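3-hydroxyacyl-thioester dehydratase Z (Mycobacterium tuberculosis, PDB 2C2I) probably catalyses the reversible hydration of trans-2-enoyl-CoA to (3R)-3-hydroxyacyl-CoA as a homodimeric hotdog-fold hydratase of fatty acid metabolism. Local coordinates at residues R72-M77 with A125-T130. Residues are numbered along the deposited sequence; the frame is centred on the assembly and turned at random.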
# COMPACT_ATOMS: atom_id res chain seq x y z
N ARG A 72 5.41 -4.70 9.59
CA ARG A 72 5.88 -4.43 10.97
C ARG A 72 4.98 -5.10 12.00
O ARG A 72 5.45 -5.72 12.95
CB ARG A 72 5.93 -2.92 11.25
CG ARG A 72 6.19 -2.57 12.71
CD ARG A 72 6.22 -1.07 12.92
NE ARG A 72 6.65 -0.75 14.28
CZ ARG A 72 6.45 0.41 14.88
NH1 ARG A 72 5.83 1.40 14.24
NH2 ARG A 72 6.87 0.59 16.13
N LEU A 73 3.68 -4.95 11.82
CA LEU A 73 2.71 -5.42 12.83
C LEU A 73 2.67 -6.95 12.88
O LEU A 73 2.61 -7.56 13.97
CB LEU A 73 1.35 -4.77 12.59
CG LEU A 73 1.29 -3.23 12.68
CD1 LEU A 73 -0.12 -2.72 12.43
CD2 LEU A 73 1.78 -2.71 14.01
N GLN A 74 2.72 -7.58 11.71
CA GLN A 74 2.76 -9.05 11.61
C GLN A 74 4.08 -9.63 12.15
O GLN A 74 4.08 -10.68 12.75
CB GLN A 74 2.48 -9.50 10.17
CG GLN A 74 1.02 -9.24 9.76
CD GLN A 74 0.77 -9.33 8.27
OE1 GLN A 74 1.67 -9.61 7.49
NE2 GLN A 74 -0.48 -9.09 7.87
N HIS A 75 5.18 -8.88 12.00
CA HIS A 75 6.48 -9.30 12.57
C HIS A 75 6.44 -9.39 14.11
O HIS A 75 7.13 -10.22 14.71
CB HIS A 75 7.59 -8.35 12.10
CG HIS A 75 8.97 -8.77 12.52
ND1 HIS A 75 9.71 -9.69 11.81
CD2 HIS A 75 9.76 -8.37 13.55
CE1 HIS A 75 10.89 -9.85 12.39
NE2 HIS A 75 10.94 -9.06 13.44
N GLN A 76 5.60 -8.55 14.72
CA GLN A 76 5.33 -8.58 16.16
C GLN A 76 4.54 -9.83 16.56
O GLN A 76 4.56 -10.24 17.73
CB GLN A 76 4.57 -7.33 16.62
CG GLN A 76 5.39 -6.04 16.61
CD GLN A 76 4.61 -4.83 17.10
OE1 GLN A 76 3.47 -4.95 17.54
NE2 GLN A 76 5.24 -3.67 17.03
N MSE A 77 3.85 -10.44 15.59
CA MSE A 77 2.99 -11.61 15.84
C MSE A 77 3.66 -12.97 15.67
O MSE A 77 3.42 -13.88 16.46
CB MSE A 77 1.77 -11.56 14.92
CG MSE A 77 0.95 -10.30 15.01
SE MSE A 77 -0.47 -10.47 13.70
CE MSE A 77 -0.93 -8.67 13.47
N ALA A 125 1.60 -17.33 1.61
CA ALA A 125 0.58 -17.30 2.66
C ALA A 125 -0.42 -16.19 2.37
O ALA A 125 -0.03 -15.05 2.12
CB ALA A 125 1.23 -17.08 3.98
N THR A 126 -1.70 -16.52 2.42
CA THR A 126 -2.75 -15.52 2.32
C THR A 126 -3.21 -15.22 3.75
O THR A 126 -3.57 -16.13 4.50
CB THR A 126 -3.88 -16.02 1.43
OG1 THR A 126 -3.34 -16.29 0.12
CG2 THR A 126 -5.02 -14.98 1.31
N VAL A 127 -3.20 -13.94 4.11
CA VAL A 127 -3.39 -13.49 5.49
C VAL A 127 -4.54 -12.48 5.53
O VAL A 127 -4.61 -11.60 4.68
CB VAL A 127 -2.10 -12.85 6.05
CG1 VAL A 127 -2.31 -12.37 7.50
CG2 VAL A 127 -0.88 -13.84 5.99
N SER A 128 -5.42 -12.61 6.53
CA SER A 128 -6.45 -11.61 6.81
C SER A 128 -6.02 -10.75 7.98
O SER A 128 -5.58 -11.29 8.99
CB SER A 128 -7.77 -12.30 7.15
OG SER A 128 -7.59 -13.19 8.25
N THR A 129 -6.13 -9.43 7.86
CA THR A 129 -5.72 -8.54 8.95
C THR A 129 -6.81 -7.50 9.16
O THR A 129 -7.42 -7.01 8.20
CB THR A 129 -4.35 -7.84 8.69
OG1 THR A 129 -3.32 -8.82 8.43
CG2 THR A 129 -3.91 -7.01 9.88
N THR A 130 -7.06 -7.18 10.43
CA THR A 130 -7.86 -6.05 10.77
C THR A 130 -6.97 -5.16 11.59
O THR A 130 -6.35 -5.62 12.53
CB THR A 130 -9.12 -6.49 11.55
OG1 THR A 130 -10.00 -7.13 10.62
CG2 THR A 130 -9.84 -5.27 12.15
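Gln-74 reaches from helix 70-75 to strand 122-133 and gives an amide hydrogen to Thr-129: NE2 of Gln-74 lies 2.9 Å from OG1 of Thr-129. The hydroxyl sits close to the amide plane, 8° out of it, but the bond is bent, with an N-H...O angle of 132°. The same nitrogen rests against a methyl of Val-127, NE2 to CG1 3.8 Å, while the two side chains run past one another in opposite senses. Gln-74 spans the gap because its chain is stretched out beyond CG (chi2 166°), carrying the amide across from a CA that lies 8.9 Å from CA of Thr-129, the closest CA pair of the two segments. Thr-129 holds OG1 anti to its carbonyl carbon, where the amide nitrogen can meet it. The stronger partner of this buried oxygen is OG of Ser-110, so two hydrogen bonds grip it and tie it to the adjacent strand 105-119. Selenomethionine Met-77 packs on Ala-108 and Ser-110 of that same strand, and Leu-73 rests on strand 17-25. As in the hotdog fold, the antiparallel sheet curves round helix 70-75, with Gln-74 directed at the middle of this chain's five strands.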